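Side-chain contacts in peptidylprolyl Isomerase (Naegleria fowleri, PDB 6B4P), which probably catalyses cis-trans isomerisation of the peptide bonds preceding proline, as a member of the FKBP family of peptidylprolyl isomerases: residues A[15-20]-A[98-103]; A[22-27]-A[83-88]; A[54-59]-A[108-113]; A[66-71]-A[77-82]. All blocks are in the same frame, centred on the assembly; numbering follows the deposited sequence. Where two conformers were deposited one is given.

Contact 1 of 4, residues A[15-20]-A[98-103]; sequences PISQDQ and SDYAYG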
loop_
_atom_site.group_PDB
_atom_site.type_symbol
_atom_site.label_atom_id
_atom_site.label_comp_id
_atom_site.label_asym_id
_atom_site.label_seq_id
_atom_site.Cartn_x
_atom_site.Cartn_y
_atom_site.Cartn_z
ATOM N N PRO A 15 -10.679 -7.512 -4.736
ATOM C CA PRO A 15 -11.094 -6.105 -4.669
ATOM C C PRO A 15 -11.135 -5.596 -3.236
ATOM O O PRO A 15 -11.543 -6.307 -2.314
ATOM C CB PRO A 15 -12.499 -6.114 -5.294
ATOM C CG PRO A 15 -12.638 -7.457 -5.962
ATOM C CD PRO A 15 -11.779 -8.388 -5.170
ATOM N N ILE A 16 -10.710 -4.346 -3.059
ATOM C CA ILE A 16 -10.709 -3.675 -1.761
ATOM C C ILE A 16 -11.755 -2.570 -1.713
ATOM O O ILE A 16 -12.541 -2.482 -0.768
ATOM C CB ILE A 16 -9.309 -3.113 -1.432
ATOM C CG1 ILE A 16 -8.290 -4.236 -1.340
ATOM C CG2 ILE A 16 -9.338 -2.338 -0.115
ATOM C CD1 ILE A 16 -6.889 -3.725 -1.340
ATOM N N SER A 17 -11.782 -1.722 -2.732
ATOM C CA SER A 17 -12.736 -0.628 -2.807
ATOM C C SER A 17 -14.055 -1.091 -3.410
ATOM O O SER A 17 -14.134 -2.121 -4.086
ATOM C CB SER A 17 -12.173 0.518 -3.636
ATOM O OG SER A 17 -11.891 0.077 -4.958
ATOM N N GLN A 18 -15.098 -0.291 -3.176
ATOM C CA GLN A 18 -16.430 -0.649 -3.651
ATOM C C GLN A 18 -16.471 -0.759 -5.170
ATOM O O GLN A 18 -17.123 -1.657 -5.716
ATOM C CB GLN A 18 -17.455 0.372 -3.155
ATOM N N ASP A 19 -15.775 0.134 -5.874
ATOM C CA ASP A 19 -15.747 0.062 -7.332
ATOM C C ASP A 19 -14.806 -1.018 -7.849
ATOM O O ASP A 19 -14.673 -1.166 -9.069
ATOM C CB ASP A 19 -15.376 1.429 -7.930
ATOM C CG ASP A 19 -13.976 1.903 -7.527
ATOM O OD1 ASP A 19 -13.137 1.091 -7.084
ATOM O OD2 ASP A 19 -13.715 3.118 -7.659
ATOM N N GLN A 20 -14.142 -1.749 -6.952
ATOM C CA GLN A 20 -13.265 -2.883 -7.234
ATOM C C GLN A 20 -11.980 -2.490 -7.953
ATOM O O GLN A 20 -11.194 -3.372 -8.322
ATOM C CB GLN A 20 -13.984 -3.967 -8.045
ATOM C CG GLN A 20 -15.249 -4.492 -7.386
ATOM C CD GLN A 20 -15.752 -5.750 -8.044
ATOM O OE1 GLN A 20 -16.041 -6.740 -7.373
ATOM N NE2 GLN A 20 -15.860 -5.725 -9.368
ATOM N N SER A 98 -4.975 6.146 -9.833
ATOM C CA SER A 98 -4.564 7.499 -9.485
ATOM C C SER A 98 -5.565 8.171 -8.552
ATOM O O SER A 98 -5.163 8.941 -7.668
ATOM C CB SER A 98 -4.358 8.332 -10.755
ATOM O OG SER A 98 -5.567 8.490 -11.473
ATOM N N ASP A 99 -6.855 7.862 -8.693
ATOM C CA ASP A 99 -7.815 8.480 -7.788
ATOM C C ASP A 99 -7.773 7.880 -6.386
ATOM O O ASP A 99 -8.502 8.367 -5.508
ATOM C CB ASP A 99 -9.239 8.420 -8.366
ATOM C CG ASP A 99 -9.683 7.019 -8.747
ATOM O OD1 ASP A 99 -8.851 6.205 -9.179
ATOM O OD2 ASP A 99 -10.898 6.740 -8.641
ATOM N N TYR A 100 -6.955 6.851 -6.160
ATOM C CA TYR A 100 -6.651 6.360 -4.821
ATOM C C TYR A 100 -5.227 6.712 -4.420
ATOM O O TYR A 100 -4.749 6.249 -3.377
ATOM C CB TYR A 100 -6.869 4.839 -4.728
ATOM C CG TYR A 100 -8.313 4.412 -4.842
ATOM C CD1 TYR A 100 -9.079 4.167 -3.710
ATOM C CD2 TYR A 100 -8.919 4.270 -6.087
ATOM C CE1 TYR A 100 -10.409 3.782 -3.818
ATOM C CE2 TYR A 100 -10.232 3.883 -6.198
ATOM C CZ TYR A 100 -10.976 3.647 -5.063
ATOM O OH TYR A 100 -12.291 3.265 -5.188
ATOM N N ALA A 101 -4.525 7.492 -5.246
ATOM C CA ALA A 101 -3.137 7.843 -4.971
ATOM C C ALA A 101 -2.989 9.360 -5.046
ATOM O O ALA A 101 -3.601 10.076 -4.250
ATOM C CB ALA A 101 -2.192 7.125 -5.943
ATOM N N TYR A 102 -2.210 9.870 -6.001
ATOM C CA TYR A 102 -1.954 11.302 -6.075
ATOM C C TYR A 102 -2.786 12.001 -7.139
ATOM O O TYR A 102 -2.587 13.197 -7.376
ATOM C CB TYR A 102 -0.462 11.561 -6.290
ATOM C CG TYR A 102 0.366 11.048 -5.133
ATOM C CD1 TYR A 102 1.091 9.858 -5.240
ATOM C CD2 TYR A 102 0.396 11.722 -3.918
ATOM C CE1 TYR A 102 1.837 9.373 -4.175
ATOM C CE2 TYR A 102 1.146 11.245 -2.851
ATOM C CZ TYR A 102 1.858 10.069 -2.981
ATOM O OH TYR A 102 2.590 9.586 -1.925
ATOM N N GLY A 103 -3.737 11.304 -7.754
ATOM C CA GLY A 103 -4.652 11.979 -8.658
ATOM C C GLY A 103 -3.926 12.575 -9.843
ATOM O O GLY A 103 -3.029 11.957 -10.427
HETATM O O HOH W 1 -15.061 2.646 -4.738
#
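Y100 drives its phenol end into the turn that holds S17 and D19, and its hydroxyl is the focus of the contact. The carboxylate of D19 comes from the opposite direction, its plane 74° from the ring, with OD2 at the edge and in the plane of the phenol. D19 OD2 lies 2.9 Å and D19 OD1 3.0 Å from Y100 OH. S17 CB also touches the tip, 3.2 Å from Y100 OH and oblique to the ring. S17 OG donates to D19 OD1 (2.7 Å) on the syn side, 32° out of the carboxylate plane, and accepts from the backbone N of L22. CG of D19 sits between its backbone N and carbonyl carbon (chi1 62°), which folds the carboxylate back to receive the serine bond. A type I turn from S17 to Q20 closes the loop, with Q20 N bonded to S17 O at 2.9 Å. One water bridges the segments, accepting from D19 N and hydrogen-bonded to Y100 OH at 2.9 Å. Outside, R77 makes a cation-pi contact with the Y100 ring, and R21 pairs with D99. The phenol oxygen thus sits beside an anionic group, which would probably disfavour its ionisation, while the salt bridge of R21 to D99 probably eases the nearness of the D19 and D99 carboxylates.

Contact 2 of 4, residues A[22-27]-A[83-88]; sequences LKKKII and VKSMKK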
loop_
_atom_site.group_PDB
_atom_site.type_symbol
_atom_site.label_atom_id
_atom_site.label_comp_id
_atom_site.label_asym_id
_atom_site.label_seq_id
_atom_site.Cartn_x
_atom_site.Cartn_y
_atom_site.Cartn_z
ATOM N N LEU A 22 -9.423 -0.543 -6.713
ATOM C CA LEU A 22 -8.327 -0.741 -5.771
ATOM C C LEU A 22 -8.353 -2.212 -5.377
ATOM O O LEU A 22 -9.376 -2.703 -4.890
ATOM C CB LEU A 22 -8.491 0.144 -4.533
ATOM C CG LEU A 22 -7.500 -0.044 -3.376
ATOM C CD1 LEU A 22 -6.136 0.484 -3.783
ATOM C CD2 LEU A 22 -8.000 0.655 -2.115
ATOM N N LYS A 23 -7.252 -2.923 -5.605
ATOM C CA LYS A 23 -7.297 -4.373 -5.469
ATOM C C LYS A 23 -5.920 -4.894 -5.101
ATOM O O LYS A 23 -4.912 -4.210 -5.297
ATOM C CB LYS A 23 -7.790 -5.011 -6.766
ATOM C CG LYS A 23 -6.942 -4.622 -7.968
ATOM C CD LYS A 23 -7.507 -5.142 -9.271
ATOM C CE LYS A 23 -6.549 -4.805 -10.386
ATOM N NZ LYS A 23 -6.843 -5.575 -11.621
ATOM N N LYS A 24 -5.878 -6.120 -4.576
ATOM C CA LYS A 24 -4.614 -6.713 -4.164
ATOM C C LYS A 24 -4.565 -8.202 -4.483
ATOM O O LYS A 24 -5.590 -8.868 -4.664
ATOM C CB LYS A 24 -4.357 -6.516 -2.659
ATOM C CG LYS A 24 -5.187 -7.446 -1.786
ATOM C CD LYS A 24 -4.951 -7.200 -0.281
ATOM C CE LYS A 24 -5.767 -8.175 0.538
ATOM N NZ LYS A 24 -5.590 -7.981 2.030
ATOM N N LYS A 25 -3.337 -8.707 -4.564
ATOM C CA LYS A 25 -3.036 -10.135 -4.583
ATOM C C LYS A 25 -2.204 -10.438 -3.347
ATOM O O LYS A 25 -1.240 -9.718 -3.066
ATOM C CB LYS A 25 -2.265 -10.532 -5.843
ATOM C CG LYS A 25 -3.071 -10.432 -7.136
ATOM C CD LYS A 25 -2.169 -10.321 -8.360
ATOM C CE LYS A 25 -1.128 -11.421 -8.416
ATOM N NZ LYS A 25 -0.234 -11.237 -9.599
ATOM N N ILE A 26 -2.567 -11.488 -2.609
ATOM C CA ILE A 26 -1.806 -11.852 -1.421
ATOM C C ILE A 26 -0.595 -12.663 -1.865
ATOM O O ILE A 26 -0.727 -13.656 -2.587
ATOM C CB ILE A 26 -2.671 -12.625 -0.411
ATOM C CG1 ILE A 26 -3.802 -11.721 0.085
ATOM C CG2 ILE A 26 -1.828 -13.111 0.765
ATOM C CD1 ILE A 26 -4.774 -12.392 1.030
ATOM N N ILE A 27 0.591 -12.202 -1.484
ATOM C CA ILE A 27 1.829 -12.909 -1.789
ATOM C C ILE A 27 2.169 -13.900 -0.691
ATOM O O ILE A 27 2.422 -15.080 -0.945
ATOM C CB ILE A 27 2.973 -11.891 -1.988
ATOM C CG1 ILE A 27 2.646 -10.916 -3.111
ATOM C CG2 ILE A 27 4.297 -12.602 -2.226
ATOM C CD1 ILE A 27 3.662 -9.808 -3.253
ATOM N N VAL A 83 -3.991 -1.166 3.625
ATOM C CA VAL A 83 -3.377 -1.712 4.835
ATOM C C VAL A 83 -4.443 -2.143 5.842
ATOM O O VAL A 83 -4.272 -3.158 6.527
ATOM C CB VAL A 83 -2.384 -0.693 5.425
ATOM C CG1 VAL A 83 -1.807 -1.202 6.735
ATOM C CG2 VAL A 83 -1.250 -0.441 4.424
ATOM N N LYS A 84 -5.573 -1.434 5.906
ATOM C CA LYS A 84 -6.666 -1.881 6.769
ATOM C C LYS A 84 -7.117 -3.298 6.417
ATOM O O LYS A 84 -7.542 -4.049 7.304
ATOM C CB LYS A 84 -7.837 -0.904 6.668
ATOM N N SER A 85 -7.020 -3.686 5.135
ATOM C CA SER A 85 -7.438 -5.008 4.679
ATOM C C SER A 85 -6.437 -6.101 5.010
ATOM O O SER A 85 -6.751 -7.283 4.816
ATOM C CB SER A 85 -7.674 -5.008 3.164
ATOM O OG SER A 85 -6.459 -5.154 2.437
ATOM N N MET A 86 -5.254 -5.747 5.500
ATOM C CA MET A 86 -4.169 -6.705 5.655
ATOM C C MET A 86 -4.156 -7.322 7.043
ATOM O O MET A 86 -4.517 -6.689 8.037
ATOM C CB MET A 86 -2.826 -6.032 5.383
ATOM C CG MET A 86 -2.671 -5.575 3.932
ATOM S SD MET A 86 -1.117 -4.725 3.660
ATOM C CE MET A 86 0.061 -6.081 3.731
ATOM N N LYS A 87 -3.732 -8.577 7.097
ATOM C CA LYS A 87 -3.464 -9.247 8.358
ATOM C C LYS A 87 -2.024 -8.997 8.793
ATOM O O LYS A 87 -1.150 -8.669 7.986
ATOM C CB LYS A 87 -3.724 -10.745 8.228
ATOM C CG LYS A 87 -5.175 -11.085 7.898
ATOM C CD LYS A 87 -5.335 -12.570 7.644
ATOM C CE LYS A 87 -6.760 -12.935 7.244
ATOM N NZ LYS A 87 -6.907 -14.411 7.068
ATOM N N LYS A 88 -1.784 -9.153 10.095
ATOM C CA LYS A 88 -0.434 -8.999 10.624
ATOM C C LYS A 88 0.531 -9.903 9.868
ATOM O O LYS A 88 0.280 -11.100 9.708
ATOM C CB LYS A 88 -0.417 -9.331 12.114
ATOM C CG LYS A 88 0.895 -9.004 12.804
ATOM C CD LYS A 88 0.815 -9.255 14.313
ATOM C CE LYS A 88 -0.182 -8.293 14.946
ATOM N NZ LYS A 88 -0.198 -8.407 16.439
#
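In the FKBP fold an antiparallel sheet curls round one short helix, and here K24 of strand 23-26 reaches from that sheet to S85 at the C-terminal end of helix 77-84. The lysine does this as a straight rod. Its CG lies between the backbone N and the carbonyl carbon (chi1 76°), which aims the chain at the helix, and every bond beyond CG is extended. The rod runs in beside the serine hydroxyl, with K24 CD 3.7 Å and K24 CE 3.6 Å from S85 OG, before the ammonium group arrives. K24 NZ donates to S85 OG at 3.0 Å and, weakly, to S85 O at 3.1 Å, gripping side chain and backbone of one residue together. The serine oxygen serves both ways, because it passes its own proton back to the carbonyl O of G82 in the last turn of the helix. The strongest partner of the lysine is E90, whose OE2 forms a salt bridge with NZ while its OE1 takes the backbone N of K87. E90 probably balances the charge of this buried ammonium, and the carbonyl end of the helix would probably add some attraction. M86 closes in next to the ammonium group, its side chain turned onto F94, I121 and L123 of the sheet; its CG comes within 4.2 Å of K24 NZ.

Contact 3 of 4, residues A[54-59]-A[108-113]; sequences KKFDSS and PGLIPA
The ring of F56 is covered on one face by I111 and flanked by L110. I111 CG1 stands 4.1 Å from the F56 centroid, only 14° off the ring normal, a CH-pi contact displaced toward the rim. The methyl end of the isoleucine continues past that rim, bringing I111 CD1 to 3.8 Å from F56 CE1. L110 approaches obliquely, its CG 3.9 Å from F56 CD1. Its CD1 branch goes further, resting 3.3 Å from F56 O and 4.1 Å from D57 CB. The leucine CG is trans to its own N (chi1 -163°), which carries the CD1 methyl over the strand. The pairing joins strand 55-58 to the long loop between strands 91-96 and 117-126, which in FKBPs overhangs the substrate pocket; the residues matching F56 and D57 line that pocket in relatives, so a like role here is probable. A classic beta bulge, F56 and D57 both facing G48, sets these two side chains toward the loop together. Farther out, L50 and L117 pack on F56, and L117 also supports I111. The D57 carboxylate is turned to other partners, a hydrogen bond from Y46 OH to OD2 and a salt bridge with R62 at OD1.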
loop_
_atom_site.group_PDB
_atom_site.type_symbol
_atom_site.label_atom_id
_atom_site.label_comp_id
_atom_site.label_asym_id
_atom_site.label_seq_id
_atom_site.Cartn_x
_atom_site.Cartn_y
_atom_site.Cartn_z
ATOM N N LYS A 54 8.534 0.010 -13.582
ATOM C CA LYS A 54 9.663 0.834 -13.164
ATOM C C LYS A 54 9.526 1.197 -11.694
ATOM O O LYS A 54 8.558 1.856 -11.296
ATOM C CB LYS A 54 9.744 2.102 -14.006
ATOM N N LYS A 55 10.510 0.800 -10.897
ATOM C CA LYS A 55 10.494 1.116 -9.474
ATOM C C LYS A 55 10.760 2.597 -9.256
ATOM O O LYS A 55 11.692 3.160 -9.840
ATOM C CB LYS A 55 11.544 0.277 -8.744
ATOM C CG LYS A 55 11.727 0.645 -7.279
ATOM C CD LYS A 55 12.631 -0.341 -6.534
ATOM C CE LYS A 55 14.081 -0.183 -6.938
ATOM N NZ LYS A 55 14.976 -0.981 -6.048
ATOM N N PHE A 56 9.946 3.236 -8.409
ATOM C CA PHE A 56 10.229 4.612 -8.037
ATOM C C PHE A 56 10.640 4.788 -6.583
ATOM O O PHE A 56 11.233 5.818 -6.260
ATOM C CB PHE A 56 9.034 5.532 -8.355
ATOM C CG PHE A 56 7.758 5.179 -7.642
ATOM C CD1 PHE A 56 7.494 5.675 -6.370
ATOM C CD2 PHE A 56 6.805 4.377 -8.257
ATOM C CE1 PHE A 56 6.317 5.363 -5.726
ATOM C CE2 PHE A 56 5.614 4.063 -7.618
ATOM C CZ PHE A 56 5.376 4.541 -6.344
ATOM N N ASP A 57 10.393 3.806 -5.713
ATOM C CA ASP A 57 10.674 3.986 -4.293
ATOM C C ASP A 57 10.582 2.638 -3.597
ATOM O O ASP A 57 9.773 1.791 -3.985
ATOM C CB ASP A 57 9.682 4.981 -3.671
ATOM C CG ASP A 57 9.948 5.249 -2.207
ATOM O OD1 ASP A 57 11.104 5.108 -1.759
ATOM O OD2 ASP A 57 8.978 5.613 -1.509
ATOM N N SER A 58 11.418 2.441 -2.572
ATOM C CA SER A 58 11.287 1.256 -1.732
ATOM C C SER A 58 11.905 1.514 -0.370
ATOM O O SER A 58 13.037 2.004 -0.279
ATOM C CB SER A 58 11.954 0.039 -2.379
ATOM O OG SER A 58 11.869 -1.092 -1.525
ATOM N N SER A 59 11.171 1.163 0.681
ATOM C CA SER A 59 11.730 1.240 2.024
ATOM C C SER A 59 12.798 0.188 2.241
ATOM O O SER A 59 13.617 0.340 3.149
ATOM C CB SER A 59 10.628 1.074 3.062
ATOM O OG SER A 59 9.996 -0.180 2.912
ATOM N N PRO A 108 7.371 15.582 -8.102
ATOM C CA PRO A 108 8.590 15.750 -8.905
ATOM C C PRO A 108 9.699 14.806 -8.462
ATOM O O PRO A 108 9.933 14.612 -7.269
ATOM C CB PRO A 108 8.964 17.221 -8.676
ATOM C CG PRO A 108 7.636 17.882 -8.382
ATOM C CD PRO A 108 6.834 16.872 -7.626
ATOM N N GLY A 109 10.354 14.186 -9.446
ATOM C CA GLY A 109 11.419 13.241 -9.194
ATOM C C GLY A 109 10.975 11.882 -8.699
ATOM O O GLY A 109 11.831 11.036 -8.413
ATOM N N LEU A 110 9.673 11.637 -8.591
ATOM C CA LEU A 110 9.196 10.377 -8.035
ATOM C C LEU A 110 8.090 9.776 -8.895
ATOM O O LEU A 110 8.204 8.640 -9.369
ATOM C CB LEU A 110 8.705 10.591 -6.601
ATOM C CG LEU A 110 8.537 9.347 -5.731
ATOM C CD1 LEU A 110 9.896 8.732 -5.423
ATOM C CD2 LEU A 110 7.782 9.677 -4.449
ATOM N N ILE A 111 7.028 10.540 -9.125
ATOM C CA ILE A 111 5.803 10.028 -9.730
ATOM C C ILE A 111 5.293 11.010 -10.775
ATOM O O ILE A 111 5.048 12.183 -10.456
ATOM C CB ILE A 111 4.737 9.781 -8.654
ATOM C CG1 ILE A 111 5.149 8.608 -7.769
ATOM C CG2 ILE A 111 3.363 9.534 -9.275
ATOM C CD1 ILE A 111 4.332 8.505 -6.510
ATOM N N PRO A 112 5.116 10.580 -12.022
ATOM C CA PRO A 112 4.522 11.455 -13.034
ATOM C C PRO A 112 3.053 11.725 -12.758
ATOM O O PRO A 112 2.362 10.968 -12.072
ATOM C CB PRO A 112 4.689 10.660 -14.337
ATOM C CG PRO A 112 5.522 9.466 -13.992
ATOM C CD PRO A 112 5.389 9.231 -12.531
ATOM N N ALA A 113 2.568 12.818 -13.345
ATOM C CA ALA A 113 1.169 13.185 -13.180
ATOM C C ALA A 113 0.243 12.059 -13.627
ATOM O O ALA A 113 0.487 11.392 -14.638
ATOM C CB ALA A 113 0.863 14.462 -13.965
#

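Contact 4 of 4, residues A[66-71]-A[77-82]; sequences FVFTLG and RGWDLG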
loop_
_atom_site.group_PDB
_atom_site.type_symbol
_atom_site.label_atom_id
_atom_site.label_comp_id
_atom_site.label_asym_id
_atom_site.label_seq_id
_atom_site.Cartn_x
_atom_site.Cartn_y
_atom_site.Cartn_z
ATOM N N PHE A 66 8.479 2.059 7.010
ATOM C CA PHE A 66 7.730 3.302 7.058
ATOM C C PHE A 66 6.584 3.168 8.054
ATOM O O PHE A 66 5.887 2.151 8.088
ATOM C CB PHE A 66 7.196 3.661 5.670
ATOM C CG PHE A 66 6.386 4.909 5.657
ATOM C CD1 PHE A 66 7.001 6.150 5.698
ATOM C CD2 PHE A 66 5.006 4.849 5.637
ATOM C CE1 PHE A 66 6.252 7.305 5.713
ATOM C CE2 PHE A 66 4.244 6.010 5.656
ATOM C CZ PHE A 66 4.875 7.239 5.689
ATOM N N VAL A 67 6.397 4.197 8.879
ATOM C CA VAL A 67 5.407 4.181 9.947
ATOM C C VAL A 67 4.383 5.271 9.678
ATOM O O VAL A 67 4.746 6.408 9.354
ATOM C CB VAL A 67 6.060 4.379 11.326
ATOM C CG1 VAL A 67 4.995 4.477 12.418
ATOM C CG2 VAL A 67 7.017 3.239 11.615
ATOM N N PHE A 68 3.107 4.925 9.808
ATOM C CA PHE A 68 2.069 5.935 9.722
ATOM C C PHE A 68 0.898 5.501 10.590
ATOM O O PHE A 68 0.807 4.344 11.010
ATOM C CB PHE A 68 1.640 6.202 8.271
ATOM C CG PHE A 68 0.895 5.063 7.610
ATOM C CD1 PHE A 68 -0.498 5.061 7.573
ATOM C CD2 PHE A 68 1.585 4.031 6.982
ATOM C CE1 PHE A 68 -1.188 4.036 6.928
ATOM C CE2 PHE A 68 0.906 2.994 6.339
ATOM C CZ PHE A 68 -0.486 3.000 6.312
ATOM N N THR A 69 0.015 6.454 10.879
ATOM C CA THR A 69 -1.160 6.188 11.697
ATOM C C THR A 69 -2.327 5.845 10.782
ATOM O O THR A 69 -2.729 6.658 9.942
ATOM C CB THR A 69 -1.501 7.380 12.588
ATOM O OG1 THR A 69 -0.391 7.663 13.451
ATOM C CG2 THR A 69 -2.723 7.061 13.442
ATOM N N LEU A 70 -2.865 4.645 10.952
ATOM C CA LEU A 70 -3.845 4.121 10.014
ATOM C C LEU A 70 -5.169 4.863 10.139
ATOM O O LEU A 70 -5.670 5.081 11.245
ATOM C CB LEU A 70 -4.039 2.633 10.271
ATOM C CG LEU A 70 -4.953 1.871 9.339
ATOM C CD1 LEU A 70 -4.349 1.907 7.941
ATOM C CD2 LEU A 70 -5.047 0.461 9.843
ATOM N N GLY A 71 -5.737 5.252 8.993
ATOM C CA GLY A 71 -7.043 5.883 8.965
ATOM C C GLY A 71 -7.043 7.372 9.211
ATOM O O GLY A 71 -8.125 7.974 9.270
ATOM N N ARG A 77 -5.025 7.310 -0.124
ATOM C CA ARG A 77 -6.223 6.567 0.262
ATOM C C ARG A 77 -6.056 5.071 0.028
ATOM O O ARG A 77 -6.537 4.250 0.823
ATOM C CB ARG A 77 -7.429 7.100 -0.510
ATOM C CG ARG A 77 -8.746 6.487 -0.083
ATOM C CD ARG A 77 -9.904 7.357 -0.538
ATOM N NE ARG A 77 -9.974 7.481 -1.992
ATOM C CZ ARG A 77 -10.878 6.867 -2.747
ATOM N NH1 ARG A 77 -11.788 6.085 -2.183
ATOM N NH2 ARG A 77 -10.877 7.034 -4.064
ATOM N N GLY A 78 -5.382 4.692 -1.060
ATOM C CA GLY A 78 -5.174 3.279 -1.326
ATOM C C GLY A 78 -4.359 2.582 -0.255
ATOM O O GLY A 78 -4.529 1.380 -0.030
ATOM N N TRP A 79 -3.466 3.314 0.418
ATOM C CA TRP A 79 -2.742 2.727 1.540
ATOM C C TRP A 79 -3.609 2.629 2.794
ATOM O O TRP A 79 -3.566 1.609 3.492
ATOM C CB TRP A 79 -1.485 3.536 1.848
ATOM C CG TRP A 79 -0.281 3.175 1.040
ATOM C CD1 TRP A 79 -0.242 2.651 -0.230
ATOM C CD2 TRP A 79 1.069 3.317 1.456
ATOM N NE1 TRP A 79 1.067 2.467 -0.616
ATOM C CE2 TRP A 79 1.889 2.871 0.402
ATOM C CE3 TRP A 79 1.673 3.785 2.633
ATOM C CZ2 TRP A 79 3.281 2.874 0.490
ATOM C CZ3 TRP A 79 3.049 3.802 2.711
ATOM C CH2 TRP A 79 3.840 3.345 1.645
ATOM N N ASP A 80 -4.384 3.670 3.118
ATOM C CA ASP A 80 -5.279 3.563 4.267
ATOM C C ASP A 80 -6.251 2.401 4.076
ATOM O O ASP A 80 -6.433 1.571 4.971
ATOM C CB ASP A 80 -6.043 4.874 4.472
ATOM C CG ASP A 80 -5.437 5.769 5.554
ATOM O OD1 ASP A 80 -4.557 5.331 6.328
ATOM O OD2 ASP A 80 -5.865 6.941 5.624
ATOM N N LEU A 81 -6.876 2.312 2.899
ATOM C CA LEU A 81 -7.816 1.219 2.665
ATOM C C LEU A 81 -7.092 -0.109 2.528
ATOM O O LEU A 81 -7.559 -1.141 3.030
ATOM C CB LEU A 81 -8.636 1.485 1.405
ATOM C CG LEU A 81 -9.625 2.642 1.421
ATOM C CD1 LEU A 81 -10.263 2.809 0.051
ATOM C CD2 LEU A 81 -10.685 2.402 2.490
ATOM N N GLY A 82 -5.953 -0.107 1.841
ATOM C CA GLY A 82 -5.272 -1.362 1.565
ATOM C C GLY A 82 -4.667 -1.980 2.807
ATOM O O GLY A 82 -4.801 -3.185 3.041
HETATM O O HOH W 2 -3.237 7.737 7.422
#
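D80 projects from helix 77-84 to the end of strand 66-69, where its carboxylate receives G71. From CB the chain leads to CG, which comes 3.5 Å from G71 N. OD1 does most of the work. It accepts G71 N at 2.9 Å with an N-H...O angle of 162°, the donor standing above the carboxylate plane rather than within it. A water also donates to D80 OD1 (3.0 Å) and to T69 O, stitching the carboxylate to the strand. The same oxygen lies at the edge of the F68 ring, 3.7 Å from F68 CE1. OD2 turns to the connecting loop, where it takes the backbone N of G73. Next to this polar end, L70 slides past D80 in the opposite direction, its CD1 3.6 Å from D80 O.

The other half of the contact is an aromatic cluster of F66, F68 and W79 packed against the curled FKBP sheet. Two rim atoms of the indole meet the phenylalanines: W79 CZ3 touches F66 CD2 at 3.7 Å, and W79 CE3 touches F68 CE2 at 3.9 Å. F66 CD2 sits at the indole edge, in its plane. The F66 ring is turned 66° and the F68 ring 36° from that of W79, both pairs oblique. Y46 and F119 add edge-to-face partners to the indole, consistent with the tryptophan that floors the proline pocket in FKBPs. Helix and strand run nearly crosswise. D80 holds two backbone N-H groups, of G71 and G73, and a water, which probably fixes the turn to the helix, while the rings pack by apolar contact.

Contact 2 is buried and contact 4 partly so, and both hang on helix 77-84: contact 2 fixes its C-terminal end to strand 23-26 through a charged lysine, whereas contact 4 sets its middle against strand 66-69 with aromatic rings and one carboxylate. Contacts 1 and 3, also partly buried, lie farther out and share the loop between strands 91-96 and 117-126; contact 3 sets it on strand 55-58. Contact 1 is polar round a tyrosine hydroxyl, contact 3 almost wholly apolar. Contact 1 reaches contact 4 through Y100 O and G78 N, and contact 2 through L22, which packs on both Y100 and L81. Contact 3 meets contact 1 where I111 packs on Y102.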